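Local structure of serine-pyruvate aminotransferase (AgxT) (Sulfolobus solfataricus, 3ZRQ) at residues 163-168 with 182-187; 134-139 with 169-174; 224-229 with 239-244. The protein probably catalyses pyridoxal-phosphate-dependent transamination, with L-serine and pyruvate or alanine and glyoxylate as the likely substrate pairs. One frame throughout, in Å; residues are numbered along the deposited sequence.

Contact 1. Residues 163-168 with 182-187; sequences DGVSSV and VYLTAS. With PMP (4'-deoxy-4'-aminopyridoxal-5'-phosphate), chain C.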
# COMPACT_ATOMS: atom_id res chain seq x y z
N ASP A 163 34.71 1.88 1.46
CA ASP A 163 33.42 1.62 2.07
C ASP A 163 32.69 2.98 2.17
O ASP A 163 33.01 3.81 3.05
CB ASP A 163 33.62 0.93 3.42
CG ASP A 163 32.39 0.94 4.29
OD1 ASP A 163 31.31 1.43 3.86
OD2 ASP A 163 32.50 0.47 5.44
N GLY A 164 31.77 3.20 1.22
CA GLY A 164 30.84 4.34 1.21
C GLY A 164 29.43 4.05 1.72
O GLY A 164 28.47 4.73 1.33
N VAL A 165 29.29 3.06 2.61
CA VAL A 165 27.98 2.71 3.20
C VAL A 165 27.24 3.91 3.84
O VAL A 165 26.02 4.07 3.62
CB VAL A 165 28.09 1.51 4.19
CG1 VAL A 165 26.81 1.34 4.97
CG2 VAL A 165 28.44 0.18 3.41
N SER A 166 27.94 4.73 4.63
CA SER A 166 27.35 5.95 5.21
C SER A 166 27.77 7.25 4.49
O SER A 166 27.78 8.35 5.09
CB SER A 166 27.67 6.05 6.70
OG SER A 166 27.02 5.07 7.45
N SER A 167 28.14 7.15 3.22
CA SER A 167 28.52 8.36 2.48
C SER A 167 27.83 8.54 1.12
O SER A 167 27.46 9.67 0.77
CB SER A 167 30.04 8.46 2.32
OG SER A 167 30.48 7.62 1.26
N VAL A 168 27.67 7.45 0.37
CA VAL A 168 27.10 7.51 -0.96
C VAL A 168 25.64 7.99 -0.90
O VAL A 168 24.84 7.44 -0.16
CB VAL A 168 27.26 6.17 -1.74
CG1 VAL A 168 26.61 6.25 -3.13
CG2 VAL A 168 28.78 5.84 -1.88
N VAL A 182 37.07 -0.24 -6.25
CA VAL A 182 35.75 -0.66 -5.73
C VAL A 182 35.22 0.43 -4.82
O VAL A 182 35.83 0.74 -3.79
CB VAL A 182 35.81 -2.01 -4.95
CG1 VAL A 182 34.44 -2.40 -4.44
CG2 VAL A 182 36.37 -3.12 -5.83
N TYR A 183 34.09 1.02 -5.19
CA TYR A 183 33.37 1.93 -4.27
C TYR A 183 32.08 1.20 -3.94
O TYR A 183 31.36 0.76 -4.85
CB TYR A 183 33.08 3.29 -4.94
CG TYR A 183 33.32 4.49 -4.04
CD1 TYR A 183 32.58 4.69 -2.87
CD2 TYR A 183 34.32 5.40 -4.35
CE1 TYR A 183 32.82 5.77 -2.04
CE2 TYR A 183 34.58 6.50 -3.52
CZ TYR A 183 33.83 6.68 -2.37
OH TYR A 183 34.09 7.75 -1.54
N LEU A 184 31.80 1.02 -2.65
CA LEU A 184 30.60 0.26 -2.29
C LEU A 184 29.69 1.03 -1.32
O LEU A 184 30.11 1.99 -0.66
CB LEU A 184 30.99 -1.13 -1.72
CG LEU A 184 31.81 -1.16 -0.42
CD1 LEU A 184 30.88 -1.20 0.81
CD2 LEU A 184 32.72 -2.41 -0.43
N THR A 185 28.44 0.58 -1.24
CA THR A 185 27.47 1.16 -0.31
C THR A 185 26.38 0.12 -0.03
O THR A 185 26.49 -1.07 -0.44
CB THR A 185 26.93 2.58 -0.80
OG1 THR A 185 26.15 3.23 0.23
CG2 THR A 185 26.10 2.49 -2.07
N ALA A 186 25.35 0.54 0.72
CA ALA A 186 24.21 -0.31 1.00
C ALA A 186 22.96 0.45 0.57
O ALA A 186 23.02 1.67 0.28
CB ALA A 186 24.15 -0.68 2.48
N SER A 187 21.83 -0.26 0.53
CA SER A 187 20.56 0.35 0.14
C SER A 187 19.86 1.23 1.19
O SER A 187 19.05 2.08 0.82
CB SER A 187 19.59 -0.69 -0.44
OG SER A 187 19.34 -1.76 0.46
N1 PMP C . 30.23 0.08 6.80
C2 PMP C . 29.71 1.10 7.53
C2A PMP C . 30.43 2.42 7.49
C3 PMP C . 28.46 0.97 8.16
O3 PMP C . 27.90 2.06 8.74
C4 PMP C . 27.87 -0.30 8.16
C4A PMP C . 26.71 -0.62 9.08
N4A PMP C . 25.67 0.31 8.92
C5 PMP C . 28.44 -1.34 7.43
C6 PMP C . 29.64 -1.14 6.76
C5A PMP C . 27.81 -2.72 7.30
O4P PMP C . 26.60 -2.57 6.56
P PMP C . 25.42 -3.65 6.75
O1P PMP C . 24.89 -3.58 8.16
O2P PMP C . 25.97 -5.03 6.45
O3P PMP C . 24.38 -3.25 5.74

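Contact 2. Residues 134-139 with 169-174; sequences THVETS and GAEEVK. With PMP (4'-deoxy-4'-aminopyridoxal-5'-phosphate), chain C.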
# COMPACT_ATOMS: atom_id res chain seq x y z
N THR A 134 37.52 3.77 4.73
CA THR A 134 36.12 4.02 5.12
C THR A 134 35.79 5.50 4.86
O THR A 134 36.41 6.38 5.47
CB THR A 134 35.87 3.72 6.60
OG1 THR A 134 36.44 2.45 6.95
CG2 THR A 134 34.38 3.70 6.91
N HIS A 135 34.81 5.79 4.01
CA HIS A 135 34.51 7.20 3.69
C HIS A 135 33.94 7.89 4.94
O HIS A 135 34.47 8.90 5.39
CB HIS A 135 33.58 7.33 2.47
CG HIS A 135 33.57 8.68 1.83
ND1 HIS A 135 32.95 8.92 0.62
CD2 HIS A 135 34.13 9.86 2.21
CE1 HIS A 135 33.12 10.19 0.28
NE2 HIS A 135 33.84 10.79 1.23
N VAL A 136 32.89 7.33 5.52
CA VAL A 136 32.37 7.84 6.77
C VAL A 136 32.31 6.67 7.74
O VAL A 136 31.69 5.64 7.45
CB VAL A 136 30.94 8.48 6.60
CG1 VAL A 136 30.25 8.67 7.96
CG2 VAL A 136 31.02 9.79 5.85
N GLU A 137 33.02 6.82 8.86
CA GLU A 137 33.02 5.85 9.94
C GLU A 137 31.83 6.09 10.86
O GLU A 137 31.81 7.02 11.69
CB GLU A 137 34.36 5.93 10.72
CG GLU A 137 34.40 5.11 12.02
CD GLU A 137 34.11 3.62 11.74
OE1 GLU A 137 34.79 3.05 10.86
OE2 GLU A 137 33.20 3.07 12.40
N THR A 138 30.83 5.22 10.75
CA THR A 138 29.52 5.42 11.36
C THR A 138 29.58 5.43 12.88
O THR A 138 28.77 6.12 13.52
CB THR A 138 28.52 4.32 10.87
OG1 THR A 138 28.63 4.20 9.45
CG2 THR A 138 27.08 4.66 11.23
N SER A 139 30.53 4.70 13.47
CA SER A 139 30.61 4.66 14.93
C SER A 139 30.97 6.03 15.56
O SER A 139 30.60 6.30 16.70
CB SER A 139 31.61 3.60 15.42
OG SER A 139 32.90 3.83 14.84
N GLY A 169 25.37 9.05 -1.65
CA GLY A 169 24.06 9.70 -1.71
C GLY A 169 23.95 10.94 -0.85
O GLY A 169 22.90 11.60 -0.83
N ALA A 170 25.04 11.27 -0.15
CA ALA A 170 25.06 12.38 0.81
C ALA A 170 26.34 13.23 0.74
O ALA A 170 26.29 14.44 0.99
CB ALA A 170 24.88 11.87 2.19
N GLU A 171 27.48 12.58 0.47
CA GLU A 171 28.78 13.24 0.41
C GLU A 171 29.21 13.20 -1.04
O GLU A 171 28.75 12.37 -1.81
CB GLU A 171 29.85 12.53 1.26
CG GLU A 171 29.48 12.26 2.75
CD GLU A 171 29.79 13.40 3.73
OE1 GLU A 171 30.30 14.48 3.35
OE2 GLU A 171 29.54 13.22 4.94
N GLU A 172 30.11 14.10 -1.42
CA GLU A 172 30.74 14.03 -2.74
C GLU A 172 31.44 12.67 -2.94
O GLU A 172 32.21 12.24 -2.08
CB GLU A 172 31.75 15.17 -2.91
CG GLU A 172 32.32 15.27 -4.32
CD GLU A 172 33.60 16.11 -4.41
OE1 GLU A 172 34.26 16.36 -3.38
OE2 GLU A 172 33.96 16.48 -5.54
N VAL A 173 31.15 11.99 -4.04
CA VAL A 173 31.82 10.76 -4.41
C VAL A 173 32.16 10.84 -5.89
O VAL A 173 31.28 11.07 -6.74
CB VAL A 173 30.95 9.48 -4.11
CG1 VAL A 173 31.59 8.21 -4.72
CG2 VAL A 173 30.70 9.31 -2.60
N LYS A 174 33.45 10.66 -6.21
CA LYS A 174 33.90 10.74 -7.60
C LYS A 174 34.75 9.51 -7.91
O LYS A 174 35.98 9.60 -8.00
CB LYS A 174 34.69 12.05 -7.85
CG LYS A 174 33.91 13.34 -7.58
CD LYS A 174 32.98 13.71 -8.72
CE LYS A 174 32.07 14.89 -8.37
NZ LYS A 174 32.77 16.13 -7.91
N1 PMP C . 30.23 0.08 6.80
C2 PMP C . 29.71 1.10 7.53
C2A PMP C . 30.43 2.42 7.49
C3 PMP C . 28.46 0.97 8.16
O3 PMP C . 27.90 2.06 8.74
C4 PMP C . 27.87 -0.30 8.16
C4A PMP C . 26.71 -0.62 9.08
N4A PMP C . 25.67 0.31 8.92
C5 PMP C . 28.44 -1.34 7.43
C6 PMP C . 29.64 -1.14 6.76
C5A PMP C . 27.81 -2.72 7.30
O4P PMP C . 26.60 -2.57 6.56
P PMP C . 25.42 -3.65 6.75
O1P PMP C . 24.89 -3.58 8.16
O2P PMP C . 25.97 -5.03 6.45
O3P PMP C . 24.38 -3.25 5.74
O HOH W 1 33.47 13.43 -0.03

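Contact 3. Residues 224-229 with 239-244; sequences RNWLPV and AYFATP. With PMP (4'-deoxy-4'-aminopyridoxal-5'-phosphate), chain D.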
# COMPACT_ATOMS: atom_id res chain seq x y z
N ARG A 224 31.96 -12.74 -9.69
CA ARG A 224 31.91 -13.39 -11.03
C ARG A 224 30.56 -14.07 -11.27
O ARG A 224 30.06 -14.10 -12.39
CB ARG A 224 33.04 -14.42 -11.21
CG ARG A 224 34.43 -13.82 -11.27
CD ARG A 224 35.49 -14.89 -11.08
NE ARG A 224 36.81 -14.28 -10.99
CZ ARG A 224 37.29 -13.72 -9.88
NH1 ARG A 224 36.56 -13.73 -8.75
NH2 ARG A 224 38.50 -13.19 -9.88
N ASN A 225 29.95 -14.58 -10.20
CA ASN A 225 28.64 -15.22 -10.28
C ASN A 225 27.47 -14.27 -10.52
O ASN A 225 26.44 -14.67 -11.09
CB ASN A 225 28.37 -16.08 -9.05
CG ASN A 225 29.19 -17.37 -9.04
OD1 ASN A 225 29.46 -17.93 -10.09
ND2 ASN A 225 29.52 -17.87 -7.83
N TRP A 226 27.62 -13.02 -10.06
CA TRP A 226 26.58 -11.97 -10.21
C TRP A 226 26.75 -11.17 -11.49
O TRP A 226 25.79 -10.60 -11.98
CB TRP A 226 26.55 -11.01 -8.98
CG TRP A 226 26.07 -11.73 -7.75
CD1 TRP A 226 26.85 -12.19 -6.72
CD2 TRP A 226 24.73 -12.12 -7.46
NE1 TRP A 226 26.05 -12.85 -5.79
CE2 TRP A 226 24.75 -12.80 -6.21
CE3 TRP A 226 23.50 -11.95 -8.12
CZ2 TRP A 226 23.59 -13.31 -5.61
CZ3 TRP A 226 22.35 -12.46 -7.53
CH2 TRP A 226 22.40 -13.12 -6.27
N LEU A 227 27.98 -11.12 -12.03
CA LEU A 227 28.23 -10.35 -13.27
C LEU A 227 27.28 -10.68 -14.44
O LEU A 227 26.76 -9.75 -15.07
CB LEU A 227 29.68 -10.51 -13.74
CG LEU A 227 30.69 -9.41 -13.50
CD1 LEU A 227 32.05 -9.83 -14.07
CD2 LEU A 227 30.25 -8.08 -14.10
N PRO A 228 27.02 -11.97 -14.73
CA PRO A 228 26.11 -12.25 -15.84
C PRO A 228 24.71 -11.67 -15.62
O PRO A 228 24.06 -11.23 -16.58
CB PRO A 228 26.04 -13.78 -15.85
CG PRO A 228 27.35 -14.21 -15.28
CD PRO A 228 27.65 -13.20 -14.22
N VAL A 229 24.26 -11.66 -14.36
CA VAL A 229 22.96 -11.11 -14.01
C VAL A 229 22.90 -9.59 -14.29
O VAL A 229 21.92 -9.10 -14.88
CB VAL A 229 22.55 -11.45 -12.53
CG1 VAL A 229 21.15 -10.91 -12.23
CG2 VAL A 229 22.64 -12.93 -12.28
N ALA A 239 18.64 -13.14 -16.33
CA ALA A 239 19.60 -14.24 -16.14
C ALA A 239 19.52 -14.62 -14.68
O ALA A 239 19.12 -13.80 -13.85
CB ALA A 239 20.99 -13.80 -16.52
N TYR A 240 19.85 -15.87 -14.35
CA TYR A 240 19.69 -16.35 -12.99
C TYR A 240 20.99 -16.85 -12.40
O TYR A 240 21.63 -17.76 -12.95
CB TYR A 240 18.61 -17.44 -12.91
CG TYR A 240 18.53 -18.10 -11.56
CD1 TYR A 240 17.90 -17.47 -10.48
CD2 TYR A 240 19.14 -19.34 -11.35
CE1 TYR A 240 17.85 -18.09 -9.22
CE2 TYR A 240 19.10 -19.96 -10.09
CZ TYR A 240 18.46 -19.33 -9.05
OH TYR A 240 18.44 -19.96 -7.83
N PHE A 241 21.40 -16.28 -11.27
CA PHE A 241 22.43 -16.93 -10.48
C PHE A 241 21.77 -17.47 -9.22
O PHE A 241 21.78 -18.68 -8.96
CB PHE A 241 23.59 -15.99 -10.11
CG PHE A 241 24.48 -16.57 -9.01
CD1 PHE A 241 25.01 -17.85 -9.16
CD2 PHE A 241 24.74 -15.86 -7.84
CE1 PHE A 241 25.80 -18.44 -8.15
CE2 PHE A 241 25.54 -16.42 -6.81
CZ PHE A 241 26.07 -17.71 -6.96
N ALA A 242 21.25 -16.55 -8.41
CA ALA A 242 20.57 -16.93 -7.15
C ALA A 242 19.48 -15.88 -7.00
O ALA A 242 19.61 -14.77 -7.54
CB ALA A 242 21.55 -16.90 -5.98
N THR A 243 18.37 -16.22 -6.34
CA THR A 243 17.23 -15.27 -6.30
C THR A 243 17.62 -13.97 -5.56
O THR A 243 18.05 -14.06 -4.42
CB THR A 243 16.03 -15.91 -5.62
OG1 THR A 243 15.68 -17.10 -6.36
CG2 THR A 243 14.81 -14.92 -5.62
N PRO A 244 17.49 -12.80 -6.21
CA PRO A 244 17.77 -11.52 -5.53
C PRO A 244 16.53 -11.03 -4.75
O PRO A 244 15.46 -11.62 -4.91
CB PRO A 244 18.07 -10.56 -6.68
CG PRO A 244 17.30 -11.15 -7.85
CD PRO A 244 17.14 -12.61 -7.63
N1 PMP D . 17.33 -25.08 -3.79
C2 PMP D . 16.26 -25.28 -4.64
C2A PMP D . 15.57 -26.62 -4.55
C3 PMP D . 15.73 -24.20 -5.35
O3 PMP D . 14.53 -24.27 -6.03
C4 PMP D . 16.45 -22.99 -5.37
C4A PMP D . 16.06 -21.86 -6.28
N4A PMP D . 14.64 -21.79 -6.47
C5 PMP D . 17.59 -22.85 -4.59
C6 PMP D . 18.04 -23.92 -3.83
C5A PMP D . 18.37 -21.54 -4.59
O4P PMP D . 17.59 -20.60 -3.88
P PMP D . 17.80 -19.04 -4.08
O1P PMP D . 17.59 -18.70 -5.54
O2P PMP D . 19.23 -18.72 -3.68
O3P PMP D . 16.78 -18.37 -3.16
O HOH W 2 19.43 -10.18 -15.58

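Contact 1. Residues 163-168 with 182-187
Asp163 at the end of strand 157-163 and Leu184 on strand 182-186 form a parallel bridge, their CA atoms 5.4 Å apart, after which the chain turns at Gly164 and bends back over the neighbouring strand so that Val165 CA comes within 3.9 Å of Thr185 CA. Gly164 N makes a short but bent, weak bond to Leu184 O at 2.8 Å. The Gly164 carbonyl is gripped more firmly: Thr185 OG1 donates to Gly164 O from 3.0 Å, standing well above the carbonyl plane, while the backbone N atoms of Ser167 and Val168 close the turn on the same oxygen. With OG1 anti to its own backbone N (chi1 -170°), Thr185 presents the hydroxyl to this turn, and its CG2 lies 3.9 Å from Val168 CG1. The other branch of Val168, CG2, comes up obliquely to the ring of Tyr183. At the edge of that ring sits Gly164 CA, close to its plane.

Val165 works in two directions. Its CG2 meets Leu184 CD1 at 3.8 Å, and its CG1 lies 3.6 Å from C3 of the pyridoxamine phosphate, against one face of the pyridine ring. Asp163 reaches the same cofactor, OD2 standing 2.7 Å from the ring N1, while OD1 accepts from Val165 N almost along its C-O axis, an Asx turn that steadies the carboxylate. An aspartate at the pyridine nitrogen and a small apolar residue against the ring are hallmarks of fold-type I pyridoxal-phosphate enzymes, in which the aspartate is thought to stabilise the protonated ring; here both sit at the C-terminal end of strand 157-163, in the middle of the large sheet.

Contact 2. Residues 134-139 with 169-174
With CG anti to the backbone N (chi1 -162°), His135 sends its imidazole toward 169-174, while a bend at chi2 of Glu171 (-87°) brings that carboxylate round to Val136. The leading atom of the histidine is CE1, which lies 3.3 Å from Glu172 O, with the oxygen near the plane of the ring at its edge. Val173 CG2 comes to the same edge, 3.9 Å from CE1, and Glu171 CB approaches obliquely. Water 1 ties the two segments together, 2.9 Å from His135 NE2 and donating to Glu172 O at 2.7 Å. Next to this, Val136 CG2 touches Glu171 OE2 at 3.8 Å, the two side chains crossing at about a right angle; the carboxylate is itself held by a salt bridge to Arg143 and by Asn299 N. Farther along 134-139, Thr138 OG1 lies 2.4 Å from the cofactor O3, a hydrogen bond whose extreme shortness makes the exact length doubtful, and Ser166 OG also bonds this threonine hydroxyl. The contact thus sets a water-linked imidazole and an arginine-paired glutamate beside strand 136-137, whose continuation at Thr138 reaches the cofactor; Arg143 would be expected to keep Glu171 ionised.

Contact 3. Residues 224-229 with 239-244
O1P of the phosphate of the pyridoxamine phosphate takes three hydrogen bonds from 239-244: Thr243 OG1 at 2.6 Å, Tyr240 OH at 2.7 Å and Thr243 N at 2.7 Å. Between these two residues, Phe241 turns the other way and packs on helix 223-234. Its ring edge drives into the indole of Trp226, CD2 standing 3.5 Å from Trp226 CE2 over the face of the tryptophan; the pair is T-shaped, planes at 88° and six-membered ring centroids 5.0 Å apart. Asn225 CB sits over one face of the Phe241 ring in a CH-pi contact, 3.5 Å from the centroid, with the asparagine amide stacked over the ring, 24° from its plane. That amide is held by Tyr219 O through ND2, and Trp226 NE1 by Tyr220 O. The loop has its phenylalanine buried against the helix and its phosphate-binding residues facing a cofactor that is chiefly bound by the second subunit, an intersubunit site of the kind found in fold-type I aminotransferases. Phe241 O is bonded to Arg91 of that subunit. One turn further along the helix, Val229 CG2 lies 3.9 Å from Phe241 CB, and water 2 donates to Val229 O while weakly accepting from Ala239 N.

How the contacts relate
Contacts 1 and 2 are neighbours, their centres 7 Å apart, and they interleave along the chain: 134-139 comes first, then 163-168, 169-174 and 182-187. Strands 128-134, 157-163 and 182-186 lie side by side in the seven-stranded sheet; the first two end at the contacts and 182-186 forms part of contact 1. Both contacts reach one cofactor. Asp163 O with His135 N probably joins them by a hydrogen bond. Contact 3 follows later in sequence, its centre 21 Å from that of contact 1 and 28 Å from that of contact 2, and serves a different cofactor, one held mainly by the second subunit. Each active site thus combines the C-terminal ends of one subunit's central strands with its partner's 239-244 loop.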